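3-oxosteroid 1-dehydrogenase (PDB 7P18) probably introduces the C1-C2 double bond into the A ring of 3-oxosteroids, using bound FAD to take up the electrons. Local coordinates at residues N57-Q62 with M97-N102; T72-A77 with L88-S93; R305-I310 with G500-D505. All coordinates share one frame; numbering follows the deposited sequence.

Interaction 1 (N57-Q62 with M97-N102); sequences NNSQMQ and MVEYIN
Gln60 reaches its amide toward that of Asn102, the two side chains arriving from opposite directions with their planes turned 65° apart. NE2 of Gln60 lies 3.2 Å from ND2 of Asn102, yet both are donors, so this is an approach without a bond between them. Each amide finds its acceptor or donor elsewhere: OD1 of Asn102 takes the backbone N-H of Tyr109, and NE2 of Gln60 makes a weak hydrogen bond to the carbonyl of the same residue. Tyr109 of strand 109-111 is thus a partner of both amides, which is consistent with their being held close together.

The real polar link is indirect. A water accepts from the backbone N of Ser59 at 2.7 Å and donates to OE2 of Glu99 at 2.8 Å, bridging loop and helix. Glu99 gets there with its chain extended beyond CG (chi2 -175°), which carries the carboxylate toward the loop, OE2 ending 3.8 Å from CB of Ser59.

The loop is also bonded internally. OD1 of Asn58 accepts the backbone N-H of Gln60 at 3.1 Å, in the carbonyl plane and on a lone pair, while ND2 of Asn58 is held by the carbonyls of Ile55 and Gly129. The result is an Asx turn superposed on a type I beta turn from Asn58 to Met61, set against the surface of helix 84-104 through a water bridge.

Interaction 2 (T72-A77 with L88-S93); sequences TYLKAA and LAYLES
Leu74 and Leu91 reach toward each other tip to tip, methyl against methyl, with CD1 of Leu74 3.7 Å from CD2 of Leu91. The same CD1 also lies 4.0 Å from CG of Leu91, so it rests against the branch point as well as the methyl. Both leucines set CG beside the backbone N and opposite the carbonyl carbon (chi1 -73° and -63°), which sends their branched ends toward the facing helix. The backbones stay well apart: the nearest CA atoms, those of Leu74 and Leu91, are 9.4 Å from each other.

Tyr90 completes the first shell. Its CD2 stands 4.3 Å from CD1 of Leu74, and the methyl meets the ring obliquely. Further out, the hydroxyl of Tyr90 is hydrogen-bonded to the carbonyl of Trp54, while its side chain touches Pro545 and Thr548 of helix 543-559. Leu91 also packs on Phe67 and Ala70, earlier in helix 67-78, and Leu74 also meets Met532.

The side chain of Tyr90 lies about 8 Å from the bound FAD, which places this helix pair near the flavin without Tyr90 touching it. A salt bridge from Lys75 to Glu84 also links the two helices. Between the two segments themselves the chemistry is wholly apolar: the fit of buried carbon surfaces makes the contact, and the one polar group among the three side chains is directed to a backbone carbonyl elsewhere.

Interaction 3 (R305-I310 with G500-D505); sequences RAAMDI and GGLLTD
Leu502 has the most surface buried in this contact, followed by Ala307 and then Met308. The leucine reaches from strand 486-502 so that both methyls lie against CB of Ala307, and CD2 reaches on to Met308. CD1 meets CB of Ala307 at 3.4 Å, tighter than usual for two carbons, and CD2 lies 3.9 Å from that same CB. With CG set opposite the carbonyl carbon (chi1 -58°), the fork of Leu502 is brought nearer to the helix than its first bond alone would take it.

CD2 is 4.0 Å from CG of Met308. Those two side chains pass at a slant, and it is the middle of the methionine, not its sulfur, that does the touching; the chain then bends at chi3 (71°). Beyond the pair, Met308 also packs on Ala314 and Tyr283, while the backbone of Leu502 is hydrogen-bonded to Asn527 and Ala529.

Helix 302-309 starts at Asp302, an FAD-binding residue, so the contact seats the helix that carries it against strand 486-502. The small side chain of Ala307 allows close approach, and the union across the two segments rests on apolar fit alone.

How the interactions relate
From the N terminus, the chain first passes through 57-62, the loop after strand 53-54, and then runs along helix 67-78 into helix 84-104. Interaction 2 joins these two helices and closes a short loop of ten residues; interaction 1 closes a wider one of 34 residues around it, so the former is nested in the latter. Both use helix 84-104, at successive places along it, and their centres are 16 Å apart. Interaction 3 follows in series, closing a far longer excursion by bringing helix 302-309 to the 500-505 part of the chain, on strand 486-502. It touches neither of the others, its nearest atoms being about 7 Å from interaction 2.

Interaction 1 (N57-Q62 with M97-N102)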
loop_
_atom_site.group_PDB
_atom_site.type_symbol
_atom_site.label_atom_id
_atom_site.label_comp_id
_atom_site.label_asym_id
_atom_site.label_seq_id
_atom_site.Cartn_x
_atom_site.Cartn_y
_atom_site.Cartn_z
ATOM N N ASN A 57 -0.442 14.317 14.112
ATOM C CA ASN A 57 -0.602 15.717 14.571
ATOM C C ASN A 57 -1.068 16.577 13.399
ATOM O O ASN A 57 -0.693 17.801 13.335
ATOM C CB ASN A 57 0.685 16.243 15.193
ATOM C CG ASN A 57 0.460 17.457 16.082
ATOM O OD1 ASN A 57 -0.644 17.684 16.649
ATOM N ND2 ASN A 57 1.543 18.201 16.234
ATOM N N ASN A 58 -1.829 16.006 12.457
ATOM C CA ASN A 58 -2.380 16.837 11.349
ATOM C C ASN A 58 -3.419 17.797 11.969
ATOM O O ASN A 58 -4.035 17.466 13.036
ATOM C CB ASN A 58 -2.928 15.989 10.199
ATOM C CG ASN A 58 -4.168 15.216 10.549
ATOM O OD1 ASN A 58 -5.242 15.820 10.654
ATOM N ND2 ASN A 58 -4.039 13.897 10.756
ATOM N N SER A 59 -3.657 18.910 11.256
ATOM C CA SER A 59 -4.481 20.071 11.686
ATOM C C SER A 59 -5.967 19.714 11.800
ATOM O O SER A 59 -6.723 20.527 12.354
ATOM C CB SER A 59 -4.269 21.239 10.737
ATOM O OG SER A 59 -4.870 20.989 9.461
ATOM N N GLN A 60 -6.409 18.585 11.235
ATOM C CA GLN A 60 -7.834 18.230 11.069
ATOM C C GLN A 60 -8.257 17.211 12.112
ATOM O O GLN A 60 -9.425 16.779 12.115
ATOM C CB GLN A 60 -8.089 17.794 9.622
ATOM C CG GLN A 60 -7.828 18.907 8.607
ATOM C CD GLN A 60 -7.915 18.370 7.197
ATOM O OE1 GLN A 60 -8.982 17.900 6.762
ATOM N NE2 GLN A 60 -6.781 18.376 6.526
ATOM N N MET A 61 -7.365 16.817 13.020
ATOM C CA MET A 61 -7.704 15.775 14.002
ATOM C C MET A 61 -8.802 16.244 14.982
ATOM O O MET A 61 -8.757 17.399 15.416
ATOM C CB MET A 61 -6.446 15.313 14.740
ATOM C CG MET A 61 -5.546 14.470 13.862
ATOM S SD MET A 61 -4.015 13.965 14.678
ATOM C CE MET A 61 -4.632 12.633 15.692
ATOM N N GLN A 62 -9.697 15.356 15.360
ATOM C CA GLN A 62 -10.763 15.601 16.374
ATOM C C GLN A 62 -10.274 15.280 17.787
ATOM O O GLN A 62 -10.960 15.662 18.737
ATOM C CB GLN A 62 -11.998 14.753 16.088
ATOM C CG GLN A 62 -12.653 15.154 14.795
ATOM C CD GLN A 62 -13.811 14.297 14.344
ATOM O OE1 GLN A 62 -14.513 14.630 13.383
ATOM N NE2 GLN A 62 -14.018 13.162 14.984
ATOM N N MET A 97 3.151 18.939 4.342
ATOM C CA MET A 97 2.927 18.354 2.985
ATOM C C MET A 97 1.415 18.243 2.747
ATOM O O MET A 97 0.980 18.695 1.697
ATOM C CB MET A 97 3.656 17.016 2.833
ATOM C CG MET A 97 3.362 16.280 1.495
ATOM S SD MET A 97 1.843 15.335 1.578
ATOM C CE MET A 97 2.227 14.051 2.761
ATOM N N VAL A 98 0.614 17.763 3.697
ATOM C CA VAL A 98 -0.853 17.668 3.480
ATOM C C VAL A 98 -1.478 19.063 3.423
ATOM O O VAL A 98 -2.387 19.285 2.577
ATOM C CB VAL A 98 -1.520 16.747 4.499
ATOM C CG1 VAL A 98 -3.037 16.837 4.500
ATOM C CG2 VAL A 98 -1.068 15.317 4.212
ATOM N N GLU A 99 -1.056 19.997 4.280
ATOM C CA GLU A 99 -1.624 21.373 4.199
ATOM C C GLU A 99 -1.303 21.984 2.840
ATOM O O GLU A 99 -2.160 22.716 2.319
ATOM C CB GLU A 99 -1.077 22.284 5.301
ATOM C CG GLU A 99 -1.701 22.005 6.638
ATOM C CD GLU A 99 -1.259 22.993 7.722
ATOM O OE1 GLU A 99 -1.025 24.171 7.404
ATOM O OE2 GLU A 99 -1.217 22.583 8.858
ATOM N N TYR A 100 -0.123 21.700 2.303
ATOM C CA TYR A 100 0.339 22.175 0.992
ATOM C C TYR A 100 -0.584 21.623 -0.092
ATOM O O TYR A 100 -1.030 22.421 -0.943
ATOM C CB TYR A 100 1.796 21.792 0.709
ATOM C CG TYR A 100 2.188 21.901 -0.746
ATOM C CD1 TYR A 100 2.264 23.117 -1.395
ATOM C CD2 TYR A 100 2.429 20.757 -1.499
ATOM C CE1 TYR A 100 2.558 23.208 -2.754
ATOM C CE2 TYR A 100 2.734 20.826 -2.843
ATOM C CZ TYR A 100 2.822 22.051 -3.479
ATOM O OH TYR A 100 3.146 22.073 -4.815
ATOM N N ILE A 101 -0.847 20.319 -0.081
ATOM C CA ILE A 101 -1.815 19.721 -1.041
ATOM C C ILE A 101 -3.145 20.481 -0.926
ATOM O O ILE A 101 -3.670 20.934 -1.965
ATOM C CB ILE A 101 -2.008 18.216 -0.810
ATOM C CG1 ILE A 101 -0.749 17.429 -1.177
ATOM C CG2 ILE A 101 -3.226 17.766 -1.595
ATOM C CD1 ILE A 101 -0.832 15.934 -0.930
ATOM N N ASN A 102 -3.701 20.574 0.283
ATOM C CA ASN A 102 -5.078 21.075 0.488
ATOM C C ASN A 102 -5.195 22.543 0.025
ATOM O O ASN A 102 -6.240 22.876 -0.542
ATOM C CB ASN A 102 -5.537 20.906 1.922
ATOM C CG ASN A 102 -5.874 19.488 2.273
ATOM O OD1 ASN A 102 -5.924 18.624 1.389
ATOM N ND2 ASN A 102 -5.997 19.235 3.573
HETATM O O HOH W 1 -1.637 19.892 9.694
#

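Interaction 2 (T72-A77 with L88-S93)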
loop_
_atom_site.group_PDB
_atom_site.type_symbol
_atom_site.label_atom_id
_atom_site.label_comp_id
_atom_site.label_asym_id
_atom_site.label_seq_id
_atom_site.Cartn_x
_atom_site.Cartn_y
_atom_site.Cartn_z
ATOM N N THR A 72 7.735 9.408 20.173
ATOM C CA THR A 72 7.765 8.256 21.093
ATOM C C THR A 72 7.334 6.988 20.341
ATOM O O THR A 72 8.027 5.962 20.395
ATOM C CB THR A 72 6.922 8.562 22.330
ATOM O OG1 THR A 72 7.613 9.581 23.068
ATOM C CG2 THR A 72 6.708 7.336 23.182
ATOM N N TYR A 73 6.204 7.071 19.668
ATOM C CA TYR A 73 5.638 5.969 18.856
ATOM C C TYR A 73 6.632 5.532 17.768
ATOM O O TYR A 73 6.876 4.322 17.687
ATOM C CB TYR A 73 4.304 6.396 18.294
ATOM C CG TYR A 73 3.534 5.324 17.576
ATOM C CD1 TYR A 73 2.882 4.326 18.281
ATOM C CD2 TYR A 73 3.423 5.327 16.199
ATOM C CE1 TYR A 73 2.127 3.348 17.638
ATOM C CE2 TYR A 73 2.672 4.360 15.549
ATOM C CZ TYR A 73 1.992 3.390 16.263
ATOM O OH TYR A 73 1.238 2.425 15.614
ATOM N N LEU A 74 7.164 6.447 16.962
ATOM C CA LEU A 74 8.107 6.071 15.871
ATOM C C LEU A 74 9.413 5.501 16.440
ATOM O O LEU A 74 9.954 4.558 15.856
ATOM C CB LEU A 74 8.339 7.244 14.924
ATOM C CG LEU A 74 7.158 7.564 14.009
ATOM C CD1 LEU A 74 7.565 8.637 13.040
ATOM C CD2 LEU A 74 6.706 6.284 13.289
ATOM N N LYS A 75 9.938 6.028 17.551
ATOM C CA LYS A 75 11.179 5.472 18.139
ATOM C C LYS A 75 10.878 4.058 18.634
ATOM O O LYS A 75 11.675 3.160 18.408
ATOM C CB LYS A 75 11.724 6.381 19.257
ATOM C CG LYS A 75 12.385 7.643 18.735
ATOM C CD LYS A 75 12.812 8.560 19.871
ATOM C CE LYS A 75 13.942 7.968 20.693
ATOM N NZ LYS A 75 15.186 7.911 19.887
ATOM N N ALA A 76 9.744 3.842 19.257
ATOM C CA ALA A 76 9.338 2.509 19.736
ATOM C C ALA A 76 9.186 1.573 18.534
ATOM O O ALA A 76 9.643 0.427 18.623
ATOM C CB ALA A 76 8.073 2.598 20.543
ATOM N N ALA A 77 8.607 2.038 17.431
ATOM C CA ALA A 77 8.267 1.146 16.301
ATOM C C ALA A 77 9.525 0.836 15.493
ATOM O O ALA A 77 9.620 -0.296 14.967
ATOM C CB ALA A 77 7.201 1.752 15.450
ATOM N N LEU A 88 12.437 12.823 13.056
ATOM C CA LEU A 88 12.071 14.233 13.373
ATOM C C LEU A 88 11.590 14.917 12.100
ATOM O O LEU A 88 10.579 15.615 12.132
ATOM C CB LEU A 88 13.272 14.979 13.964
ATOM C CG LEU A 88 13.824 14.392 15.266
ATOM C CD1 LEU A 88 15.141 15.069 15.643
ATOM C CD2 LEU A 88 12.813 14.508 16.390
ATOM N N ALA A 89 12.321 14.730 11.007
ATOM C CA ALA A 89 12.015 15.379 9.714
ATOM C C ALA A 89 10.640 14.922 9.205
ATOM O O ALA A 89 9.856 15.757 8.677
ATOM C CB ALA A 89 13.124 15.087 8.747
ATOM N N TYR A 90 10.330 13.633 9.348
ATOM C CA TYR A 90 9.017 13.089 8.894
ATOM C C TYR A 90 7.891 13.794 9.664
ATOM O O TYR A 90 6.894 14.239 9.080
ATOM C CB TYR A 90 8.924 11.571 9.057
ATOM C CG TYR A 90 7.594 11.068 8.561
ATOM C CD1 TYR A 90 7.329 11.040 7.197
ATOM C CD2 TYR A 90 6.578 10.698 9.416
ATOM C CE1 TYR A 90 6.101 10.610 6.703
ATOM C CE2 TYR A 90 5.338 10.292 8.938
ATOM C CZ TYR A 90 5.106 10.246 7.570
ATOM O OH TYR A 90 3.921 9.825 7.052
ATOM N N LEU A 91 8.023 13.887 10.976
ATOM C CA LEU A 91 6.970 14.463 11.840
ATOM C C LEU A 91 6.855 15.968 11.608
ATOM O O LEU A 91 5.715 16.486 11.620
ATOM C CB LEU A 91 7.277 14.116 13.290
ATOM C CG LEU A 91 7.267 12.636 13.605
ATOM C CD1 LEU A 91 7.716 12.378 15.041
ATOM C CD2 LEU A 91 5.913 11.985 13.362
ATOM N N GLU A 92 7.972 16.643 11.356
ATOM C CA GLU A 92 7.964 18.072 10.993
ATOM C C GLU A 92 7.190 18.290 9.693
ATOM O O GLU A 92 6.325 19.167 9.661
ATOM C CB GLU A 92 9.397 18.597 10.835
ATOM C CG GLU A 92 9.442 20.063 10.433
ATOM C CD GLU A 92 10.805 20.651 10.171
ATOM O OE1 GLU A 92 11.758 19.898 10.042
ATOM O OE2 GLU A 92 10.906 21.858 10.144
ATOM N N SER A 93 7.499 17.524 8.641
ATOM C CA SER A 93 7.090 17.854 7.256
ATOM C C SER A 93 5.770 17.192 6.851
ATOM O O SER A 93 5.105 17.765 6.009
ATOM C CB SER A 93 8.184 17.532 6.290
ATOM O OG SER A 93 9.342 18.294 6.566
#

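Interaction 3 (R305-I310 with G500-D505)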
loop_
_atom_site.group_PDB
_atom_site.type_symbol
_atom_site.label_atom_id
_atom_site.label_comp_id
_atom_site.label_asym_id
_atom_site.label_seq_id
_atom_site.Cartn_x
_atom_site.Cartn_y
_atom_site.Cartn_z
ATOM N N ARG A 305 19.634 -0.455 -8.823
ATOM C CA ARG A 305 20.868 -1.058 -9.407
ATOM C C ARG A 305 21.809 0.070 -9.883
ATOM O O ARG A 305 23.007 0.035 -9.576
ATOM C CB ARG A 305 20.476 -2.019 -10.538
ATOM C CG ARG A 305 19.880 -3.334 -10.042
ATOM C CD ARG A 305 19.712 -4.416 -11.126
ATOM N NE ARG A 305 19.267 -3.878 -12.426
ATOM C CZ ARG A 305 18.002 -3.659 -12.783
ATOM N NH1 ARG A 305 16.997 -3.923 -11.961
ATOM N NH2 ARG A 305 17.736 -3.158 -13.972
ATOM N N ALA A 306 21.264 1.050 -10.582
ATOM C CA ALA A 306 22.036 2.154 -11.212
ATOM C C ALA A 306 22.710 3.007 -10.142
ATOM O O ALA A 306 23.894 3.388 -10.311
ATOM C CB ALA A 306 21.121 2.957 -12.076
ATOM N N ALA A 307 22.010 3.284 -9.036
ATOM C CA ALA A 307 22.561 4.097 -7.922
ATOM C C ALA A 307 23.626 3.311 -7.158
ATOM O O ALA A 307 24.685 3.886 -6.795
ATOM C CB ALA A 307 21.421 4.558 -7.016
ATOM N N MET A 308 23.399 2.019 -6.902
ATOM C CA MET A 308 24.366 1.187 -6.156
ATOM C C MET A 308 25.639 1.061 -7.017
ATOM O O MET A 308 26.722 1.065 -6.429
ATOM C CB MET A 308 23.768 -0.177 -5.804
ATOM C CG MET A 308 22.632 -0.022 -4.805
ATOM S SD MET A 308 21.934 -1.590 -4.275
ATOM C CE MET A 308 23.236 -2.262 -3.248
ATOM N N ASP A 309 25.487 1.061 -8.338
ATOM C CA ASP A 309 26.620 1.023 -9.294
ATOM C C ASP A 309 27.535 2.234 -9.054
ATOM O O ASP A 309 28.736 2.064 -9.250
ATOM C CB ASP A 309 26.136 1.031 -10.742
ATOM C CG ASP A 309 25.590 -0.280 -11.264
ATOM O OD1 ASP A 309 25.797 -1.324 -10.593
ATOM O OD2 ASP A 309 24.953 -0.228 -12.362
ATOM N N ILE A 310 27.011 3.405 -8.643
ATOM C CA ILE A 310 27.871 4.604 -8.372
ATOM C C ILE A 310 28.177 4.789 -6.879
ATOM O O ILE A 310 28.657 5.876 -6.540
ATOM C CB ILE A 310 27.282 5.885 -8.994
ATOM C CG1 ILE A 310 25.979 6.327 -8.333
ATOM C CG2 ILE A 310 27.131 5.737 -10.495
ATOM C CD1 ILE A 310 25.565 7.741 -8.666
ATOM N N GLY A 500 12.926 -2.032 1.569
ATOM C CA GLY A 500 14.325 -1.599 1.643
ATOM C C GLY A 500 14.690 -0.863 0.389
ATOM O O GLY A 500 13.921 -0.888 -0.533
ATOM N N GLY A 501 15.848 -0.214 0.367
ATOM C CA GLY A 501 16.275 0.542 -0.806
ATOM C C GLY A 501 17.435 1.439 -0.479
ATOM O O GLY A 501 18.128 1.194 0.523
ATOM N N LEU A 502 17.615 2.444 -1.306
ATOM C CA LEU A 502 18.742 3.390 -1.174
ATOM C C LEU A 502 18.625 4.119 0.166
ATOM O O LEU A 502 17.544 4.593 0.510
ATOM C CB LEU A 502 18.706 4.364 -2.345
ATOM C CG LEU A 502 18.783 3.749 -3.739
ATOM C CD1 LEU A 502 18.851 4.831 -4.781
ATOM C CD2 LEU A 502 19.968 2.811 -3.862
ATOM N N LEU A 503 19.724 4.167 0.907
ATOM C CA LEU A 503 19.789 4.901 2.188
ATOM C C LEU A 503 19.760 6.388 1.870
ATOM O O LEU A 503 20.491 6.852 0.950
ATOM C CB LEU A 503 21.048 4.506 2.959
ATOM C CG LEU A 503 21.186 5.186 4.313
ATOM C CD1 LEU A 503 20.044 4.813 5.236
ATOM C CD2 LEU A 503 22.534 4.845 4.925
ATOM N N THR A 504 18.916 7.131 2.566
ATOM C CA THR A 504 18.834 8.588 2.453
ATOM C C THR A 504 18.999 9.237 3.831
ATOM O O THR A 504 18.858 8.541 4.872
ATOM C CB THR A 504 17.501 9.043 1.826
ATOM O OG1 THR A 504 16.395 8.610 2.646
ATOM C CG2 THR A 504 17.377 8.487 0.425
ATOM N N ASP A 505 19.194 10.543 3.808
ATOM C CA ASP A 505 19.214 11.423 4.998
ATOM C C ASP A 505 17.843 12.078 5.117
ATOM O O ASP A 505 16.910 11.728 4.356
ATOM C CB ASP A 505 20.367 12.428 4.954
ATOM C CG ASP A 505 20.245 13.516 3.905
ATOM O OD1 ASP A 505 19.144 13.657 3.307
ATOM O OD2 ASP A 505 21.257 14.253 3.699
#